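Local coordinates for DUF4348 domain-containing protein (Bacteroides fragilis, PDB 3SBU) that is of unknown function but belongs to a family of the NTF2-like clan and has a cystatin-like fold, at residues A[92-103]-A[218-229]. Numbering follows the deposited sequence.
Sequences TLLFDREEDMDL and QQNDDNASHKIL
F95 and I228 form the hydrogen-bonded pair of a short antiparallel bridge, where strand 93-95 lies along the edge of strand 226-230. F95 N gives to I228 O at 2.9 Å and I228 N returns a bond to F95 O. Their side chains share one face of the sheet: I228 CD1 comes to 3.4 Å from E98 N, where the 3-10 segment 98-103 begins, while CG2 faces the selenium of M101, a selenomethionine whose CG sits over the centre of the F95 ring. On the other face L94 CD2 meets L229 CD1, and helix 154-163 packs there through F154 and F158.

Just past the strand, the D96 carboxylate pins the loop 219-224 that leads into strand 226-230 of the antiparallel sheet. OD2 takes D221 N on its syn lone pair and Q219 NE2 on its anti lone pair, both at 2.8 Å and nearly straight, while the A224 methyl rests against it. K227, running alongside D96, brings NZ to OD1 in a 2.9 Å salt bridge, which together with these bonds should favour the charged carboxylate. D221 OD1 closes an Asx turn onto N223 N.

Q218, bent at chi2 (-91°), swings NE2 to L94 O at 3.0 Å and also to I214 O; Y216 N binds its OE1. Water 1 links D96 N, D100 OD2 and Q219 O. R97, held by NE to D100 OD2, turns one guanidinium face to Q219 OE1.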
ATOM      1  N   THR A  92       9.508 -10.846  12.110  1.00 42.41           N
ATOM      2  CA  THR A  92       8.276 -11.608  12.052  1.00 39.60           C
ATOM      3  C   THR A  92       7.935 -12.185  13.410  1.00 44.27           C
ATOM      4  O   THR A  92       8.819 -12.395  14.244  1.00 45.67           O
ATOM      5  CB  THR A  92       8.349 -12.735  10.971  1.00 45.43           C
ATOM      6  OG1 THR A  92       9.383 -13.664  11.293  1.00 44.53           O
ATOM      7  CG2 THR A  92       8.620 -12.215   9.571  1.00 42.94           C
ATOM      8  N   LEU A  93       6.634 -12.425  13.619  1.00 39.29           N
ATOM      9  CA  LEU A  93       6.023 -13.067  14.781  1.00 37.30           C
ATOM     10  C   LEU A  93       5.005 -14.058  14.260  1.00 38.28           C
ATOM     11  O   LEU A  93       4.397 -13.799  13.229  1.00 35.64           O
ATOM     12  CB  LEU A  93       5.347 -12.070  15.746  1.00 36.83           C
ATOM     13  CG  LEU A  93       6.191 -10.981  16.414  1.00 41.33           C
ATOM     14  CD1 LEU A  93       5.288 -10.043  17.235  1.00 40.13           C
ATOM     15  CD2 LEU A  93       7.258 -11.581  17.319  1.00 42.28           C
ATOM     16  N   LEU A  94       4.831 -15.197  14.945  1.00 36.29           N
ATOM     17  CA  LEU A  94       3.890 -16.221  14.526  1.00 36.00           C
ATOM     18  C   LEU A  94       2.920 -16.554  15.616  1.00 37.07           C
ATOM     19  O   LEU A  94       3.304 -16.680  16.780  1.00 38.79           O
ATOM     20  CB  LEU A  94       4.624 -17.505  14.099  1.00 37.68           C
ATOM     21  CG  LEU A  94       5.088 -17.519  12.650  1.00 46.20           C
ATOM     22  CD1 LEU A  94       6.241 -18.483  12.480  1.00 49.06           C
ATOM     23  CD2 LEU A  94       3.933 -17.882  11.713  1.00 48.98           C
ATOM     24  N   PHE A  95       1.662 -16.745  15.229  1.00 31.90           N
ATOM     25  CA  PHE A  95       0.560 -17.093  16.128  1.00 30.94           C
ATOM     26  C   PHE A  95      -0.309 -18.151  15.451  1.00 34.11           C
ATOM     27  O   PHE A  95      -0.263 -18.279  14.238  1.00 33.48           O
ATOM     28  CB  PHE A  95      -0.302 -15.808  16.441  1.00 31.41           C
ATOM     29  CG  PHE A  95       0.482 -14.629  16.963  1.00 31.71           C
ATOM     30  CD1 PHE A  95       1.069 -13.712  16.085  1.00 32.17           C
ATOM     31  CD2 PHE A  95       0.667 -14.454  18.326  1.00 32.26           C
ATOM     32  CE1 PHE A  95       1.840 -12.640  16.564  1.00 33.59           C
ATOM     33  CE2 PHE A  95       1.444 -13.388  18.814  1.00 36.19           C
ATOM     34  CZ  PHE A  95       2.028 -12.486  17.926  1.00 34.57           C
ATOM     35  N   ASP A  96      -1.145 -18.834  16.225  1.00 31.40           N
ATOM     36  CA  ASP A  96      -2.134 -19.806  15.757  1.00 32.07           C
ATOM     37  C   ASP A  96      -3.535 -19.219  15.808  1.00 35.80           C
ATOM     38  O   ASP A  96      -4.447 -19.745  15.163  1.00 35.51           O
ATOM     39  CB  ASP A  96      -2.142 -21.043  16.691  1.00 34.12           C
ATOM     40  CG  ASP A  96      -0.920 -21.911  16.616  1.00 42.45           C
ATOM     41  OD1 ASP A  96      -0.006 -21.589  15.816  1.00 43.69           O
ATOM     42  OD2 ASP A  96      -0.865 -22.908  17.353  1.00 41.99           O
ATOM     43  N   ARG A  97      -3.728 -18.217  16.689  1.00 31.22           N
ATOM     44  CA  ARG A  97      -5.012 -17.580  16.998  1.00 30.59           C
ATOM     45  C   ARG A  97      -4.809 -16.093  17.175  1.00 33.33           C
ATOM     46  O   ARG A  97      -3.849 -15.694  17.816  1.00 33.62           O
ATOM     47  CB  ARG A  97      -5.560 -18.170  18.307  1.00 32.54           C
ATOM     48  CG  ARG A  97      -5.541 -19.680  18.402  1.00 43.82           C
ATOM     49  CD  ARG A  97      -6.064 -20.166  19.723  1.00 42.42           C
ATOM     50  NE  ARG A  97      -5.075 -20.000  20.787  1.00 33.49           N
ATOM     51  CZ  ARG A  97      -5.055 -20.748  21.881  1.00 46.13           C
ATOM     52  NH1 ARG A  97      -5.976 -21.692  22.069  1.00 35.30           N
ATOM     53  NH2 ARG A  97      -4.119 -20.563  22.798  1.00 35.92           N
ATOM     54  N   GLU A  98      -5.747 -15.281  16.683  1.00 29.85           N
ATOM     55  CA  GLU A  98      -5.668 -13.829  16.691  1.00 28.33           C
ATOM     56  C   GLU A  98      -5.585 -13.283  18.110  1.00 33.38           C
ATOM     57  O   GLU A  98      -4.831 -12.335  18.344  1.00 33.18           O
ATOM     58  CB  GLU A  98      -6.886 -13.230  15.955  1.00 28.92           C
ATOM     59  CG  GLU A  98      -6.793 -11.721  15.803  1.00 34.20           C
ATOM     60  CD  GLU A  98      -7.987 -11.058  15.148  1.00 33.53           C
ATOM     61  OE1 GLU A  98      -8.955 -11.768  14.802  1.00 40.54           O
ATOM     62  OE2 GLU A  98      -7.951  -9.822  14.982  1.00 47.92           O
ATOM     63  N   GLU A  99      -6.369 -13.843  19.055  1.00 29.65           N
ATOM     64  CA  GLU A  99      -6.404 -13.322  20.435  1.00 31.15           C
ATOM     65  C   GLU A  99      -5.047 -13.458  21.148  1.00 35.70           C
ATOM     66  O   GLU A  99      -4.773 -12.686  22.067  1.00 34.89           O
ATOM     67  CB  GLU A  99      -7.533 -13.954  21.278  1.00 32.40           C
ATOM     68  CG  GLU A  99      -7.373 -15.455  21.509  1.00 35.23           C
ATOM     69  CD  GLU A  99      -7.898 -16.371  20.411  1.00 43.90           C
ATOM     70  OE1 GLU A  99      -8.074 -15.925  19.250  1.00 30.76           O
ATOM     71  OE2 GLU A  99      -8.217 -17.532  20.746  1.00 36.85           O
ATOM     72  N   ASP A 100      -4.196 -14.400  20.701  1.00 32.37           N
ATOM     73  CA  ASP A 100      -2.855 -14.591  21.261  1.00 33.09           C
ATOM     74  C   ASP A 100      -1.910 -13.417  20.947  1.00 35.83           C
ATOM     75  O   ASP A 100      -0.921 -13.259  21.646  1.00 36.32           O
ATOM     76  CB  ASP A 100      -2.240 -15.910  20.786  1.00 34.55           C
ATOM     77  CG  ASP A 100      -2.909 -17.136  21.411  1.00 41.66           C
ATOM     78  OD1 ASP A 100      -3.589 -16.981  22.460  1.00 40.29           O
ATOM     79  OD2 ASP A 100      -2.763 -18.235  20.849  1.00 43.69           O
HETATM   80  N   MSE A 101      -2.268 -12.550  19.992  1.00 31.97           N
HETATM   81  CA  MSE A 101      -1.488 -11.344  19.700  1.00 32.12           C
HETATM   82  C   MSE A 101      -1.560 -10.369  20.866  1.00 36.68           C
HETATM   83  O   MSE A 101      -0.694  -9.510  20.977  1.00 38.06           O
HETATM   84  CB  MSE A 101      -1.947 -10.684  18.396  1.00 33.28           C
HETATM   85  CG  MSE A 101      -1.765 -11.639  17.204  1.00 39.07           C
HETATM   86 SE   MSE A 101      -1.817 -10.783  15.473  0.75 44.83          SE
HETATM   87  CE  MSE A 101      -3.380 -10.570  15.387  1.00 38.43           C
ATOM     88  N   ASP A 102      -2.531 -10.548  21.780  1.00 34.44           N
ATOM     89  CA  ASP A 102      -2.642  -9.734  23.008  1.00 34.85           C
ATOM     90  C   ASP A 102      -1.411  -9.924  23.877  1.00 39.93           C
ATOM     91  O   ASP A 102      -1.088  -9.055  24.684  1.00 40.78           O
ATOM     92  CB  ASP A 102      -3.890 -10.142  23.854  1.00 34.37           C
ATOM     93  CG  ASP A 102      -5.253  -9.795  23.294  1.00 35.56           C
ATOM     94  OD1 ASP A 102      -5.324  -9.299  22.160  1.00 39.54           O
ATOM     95  OD2 ASP A 102      -6.249 -10.120  23.938  1.00 41.16           O
ATOM     96  N   LEU A 103      -0.747 -11.086  23.738  1.00 36.88           N
ATOM     97  CA  LEU A 103       0.382 -11.437  24.593  1.00 39.08           C
ATOM     98  C   LEU A 103       1.622 -10.590  24.324  1.00 42.60           C
ATOM     99  O   LEU A 103       2.458 -10.479  25.215  1.00 43.39           O
ATOM    100  CB  LEU A 103       0.698 -12.940  24.481  1.00 39.60           C
ATOM    101  CG  LEU A 103      -0.415 -13.872  25.007  1.00 45.43           C
ATOM    102  CD1 LEU A 103      -0.136 -15.311  24.656  1.00 43.34           C
ATOM    103  CD2 LEU A 103      -0.623 -13.701  26.521  1.00 51.26           C
ATOM    104  N   GLN A 218       2.343 -17.394  23.282  1.00 39.02           N
ATOM    105  CA  GLN A 218       1.309 -17.752  22.316  1.00 37.53           C
ATOM    106  C   GLN A 218       1.413 -19.218  21.904  1.00 41.00           C
ATOM    107  O   GLN A 218       2.501 -19.736  21.755  1.00 40.85           O
ATOM    108  CB  GLN A 218       1.328 -16.841  21.054  1.00 37.69           C
ATOM    109  CG  GLN A 218       2.536 -17.030  20.090  1.00 33.24           C
ATOM    110  CD  GLN A 218       3.679 -16.114  20.434  1.00 42.87           C
ATOM    111  OE1 GLN A 218       3.916 -15.750  21.597  1.00 36.85           O
ATOM    112  NE2 GLN A 218       4.454 -15.765  19.413  1.00 32.20           N
ATOM    113  N   GLN A 219       0.275 -19.851  21.670  1.00 38.43           N
ATOM    114  CA  GLN A 219       0.201 -21.235  21.205  1.00 39.16           C
ATOM    115  C   GLN A 219       0.928 -21.367  19.878  1.00 41.72           C
ATOM    116  O   GLN A 219       0.782 -20.519  18.963  1.00 36.57           O
ATOM    117  CB  GLN A 219      -1.266 -21.674  21.053  1.00 40.41           C
ATOM    118  CG  GLN A 219      -1.415 -23.146  20.647  1.00 41.22           C
ATOM    119  CD  GLN A 219      -2.837 -23.413  20.291  1.00 50.57           C
ATOM    120  OE1 GLN A 219      -3.667 -23.728  21.158  1.00 41.96           O
ATOM    121  NE2 GLN A 219      -3.134 -23.330  19.002  1.00 38.63           N
ATOM    122  N   ASN A 220       1.749 -22.405  19.827  1.00 43.27           N
ATOM    123  CA  ASN A 220       2.532 -22.784  18.661  1.00 44.83           C
ATOM    124  C   ASN A 220       2.373 -24.282  18.508  1.00 50.67           C
ATOM    125  O   ASN A 220       3.221 -25.053  18.955  1.00 52.18           O
ATOM    126  CB  ASN A 220       3.988 -22.356  18.863  1.00 48.85           C
ATOM    127  CG  ASN A 220       4.878 -22.545  17.670  1.00 73.92           C
ATOM    128  OD1 ASN A 220       6.095 -22.422  17.780  1.00 78.36           O
ATOM    129  ND2 ASN A 220       4.308 -22.789  16.502  1.00 63.56           N
ATOM    130  N   ASP A 221       1.232 -24.696  17.954  1.00 46.76           N
ATOM    131  CA  ASP A 221       0.893 -26.116  17.791  1.00 46.48           C
ATOM    132  C   ASP A 221       1.037 -26.482  16.320  1.00 50.05           C
ATOM    133  O   ASP A 221       0.457 -25.807  15.472  1.00 47.25           O
ATOM    134  CB  ASP A 221      -0.529 -26.346  18.335  1.00 48.89           C
ATOM    135  CG  ASP A 221      -1.231 -27.676  18.060  1.00 70.27           C
ATOM    136  OD1 ASP A 221      -0.566 -28.617  17.564  1.00 70.50           O
ATOM    137  OD2 ASP A 221      -2.461 -27.766  18.325  1.00 83.72           O
ATOM    138  N   ASP A 222       1.801 -27.556  15.986  1.00 48.69           N
ATOM    139  CA  ASP A 222       1.979 -27.883  14.563  1.00 48.65           C
ATOM    140  C   ASP A 222       0.727 -28.528  13.972  1.00 49.24           C
ATOM    141  O   ASP A 222       0.633 -28.608  12.761  1.00 51.02           O
ATOM    142  CB  ASP A 222       3.249 -28.712  14.275  1.00 53.54           C
ATOM    143  CG  ASP A 222       3.294 -30.029  15.000  1.00 71.05           C
ATOM    144  OD1 ASP A 222       3.456 -30.015  16.248  1.00 75.98           O
ATOM    145  OD2 ASP A 222       3.219 -31.073  14.323  1.00 76.14           O
ATOM    146  N   ASN A 223      -0.278 -28.861  14.779  1.00 44.43           N
ATOM    147  CA  ASN A 223      -1.548 -29.336  14.229  1.00 43.79           C
ATOM    148  C   ASN A 223      -2.553 -28.166  14.007  1.00 42.32           C
ATOM    149  O   ASN A 223      -3.602 -28.378  13.399  1.00 40.23           O
ATOM    150  CB  ASN A 223      -2.158 -30.400  15.134  1.00 50.05           C
ATOM    151  CG  ASN A 223      -1.256 -31.594  15.311  1.00 88.26           C
ATOM    152  OD1 ASN A 223      -0.777 -32.203  14.333  1.00 81.74           O
ATOM    153  ND2 ASN A 223      -0.959 -31.910  16.571  1.00 82.28           N
ATOM    154  N   ALA A 224      -2.238 -26.946  14.495  1.00 37.63           N
ATOM    155  CA  ALA A 224      -3.127 -25.758  14.331  1.00 36.44           C
ATOM    156  C   ALA A 224      -3.513 -25.578  12.849  1.00 37.60           C
ATOM    157  O   ALA A 224      -2.647 -25.690  11.993  1.00 35.43           O
ATOM    158  CB  ALA A 224      -2.422 -24.503  14.843  1.00 35.66           C
ATOM    159  N   SER A 225      -4.788 -25.338  12.545  1.00 33.82           N
ATOM    160  CA  SER A 225      -5.249 -25.162  11.161  1.00 32.47           C
ATOM    161  C   SER A 225      -5.171 -23.682  10.692  1.00 37.74           C
ATOM    162  O   SER A 225      -5.470 -23.387   9.536  1.00 38.50           O
ATOM    163  CB  SER A 225      -6.659 -25.724  10.985  1.00 33.44           C
ATOM    164  OG  SER A 225      -7.594 -24.972  11.729  1.00 43.14           O
ATOM    165  N   HIS A 226      -4.781 -22.765  11.586  1.00 33.15           N
ATOM    166  CA  HIS A 226      -4.492 -21.379  11.248  1.00 31.52           C
ATOM    167  C   HIS A 226      -3.081 -21.062  11.619  1.00 34.99           C
ATOM    168  O   HIS A 226      -2.556 -21.584  12.607  1.00 33.07           O
ATOM    169  CB  HIS A 226      -5.398 -20.361  11.965  1.00 31.92           C
ATOM    170  CG  HIS A 226      -6.784 -20.208  11.431  1.00 35.03           C
ATOM    171  ND1 HIS A 226      -7.247 -20.921  10.336  1.00 37.76           N
ATOM    172  CD2 HIS A 226      -7.782 -19.448  11.908  1.00 35.58           C
ATOM    173  CE1 HIS A 226      -8.501 -20.549  10.173  1.00 36.45           C
ATOM    174  NE2 HIS A 226      -8.853 -19.650  11.083  1.00 36.70           N
ATOM    175  N   LYS A 227      -2.483 -20.152  10.858  1.00 33.97           N
ATOM    176  CA  LYS A 227      -1.165 -19.598  11.118  1.00 33.47           C
ATOM    177  C   LYS A 227      -1.230 -18.148  10.756  1.00 36.47           C
ATOM    178  O   LYS A 227      -1.699 -17.800   9.676  1.00 35.38           O
ATOM    179  CB  LYS A 227      -0.044 -20.347  10.377  1.00 35.05           C
ATOM    180  CG  LYS A 227       1.090 -20.763  11.317  1.00 52.34           C
ATOM    181  CD  LYS A 227       0.824 -22.084  12.047  1.00 55.96           C
ATOM    182  CE  LYS A 227       1.822 -22.275  13.165  1.00 66.41           C
ATOM    183  NZ  LYS A 227       1.468 -23.414  14.058  1.00 52.72           N
ATOM    184  N   ILE A 228      -0.844 -17.301  11.688  1.00 33.21           N
ATOM    185  CA  ILE A 228      -0.901 -15.847  11.545  1.00 33.29           C
ATOM    186  C   ILE A 228       0.515 -15.288  11.626  1.00 39.84           C
ATOM    187  O   ILE A 228       1.186 -15.438  12.644  1.00 40.67           O
ATOM    188  CB  ILE A 228      -1.831 -15.250  12.621  1.00 35.92           C
ATOM    189  CG1 ILE A 228      -3.223 -15.943  12.601  1.00 35.09           C
ATOM    190  CG2 ILE A 228      -1.879 -13.670  12.521  1.00 35.00           C
ATOM    191  CD1 ILE A 228      -4.041 -15.650  13.757  1.00 36.35           C
ATOM    192  N   LEU A 229       0.968 -14.662  10.538  1.00 36.20           N
ATOM    193  CA  LEU A 229       2.292 -14.112  10.439  1.00 35.89           C
ATOM    194  C   LEU A 229       2.229 -12.588  10.511  1.00 40.59           C
ATOM    195  O   LEU A 229       1.690 -11.945   9.610  1.00 40.95           O
ATOM    196  CB  LEU A 229       2.957 -14.615   9.138  1.00 36.00           C
ATOM    197  CG  LEU A 229       4.353 -14.073   8.805  1.00 42.29           C
ATOM    198  CD1 LEU A 229       5.411 -14.648   9.724  1.00 41.92           C
ATOM    199  CD2 LEU A 229       4.726 -14.442   7.384  1.00 42.38           C
TER
HETATM  200  O   HOH W   1      -0.890 -18.402  18.992  1.00 32.63           O
HETATM  201  O   HOH W   2      -5.226 -22.441  14.875  1.00 37.07           O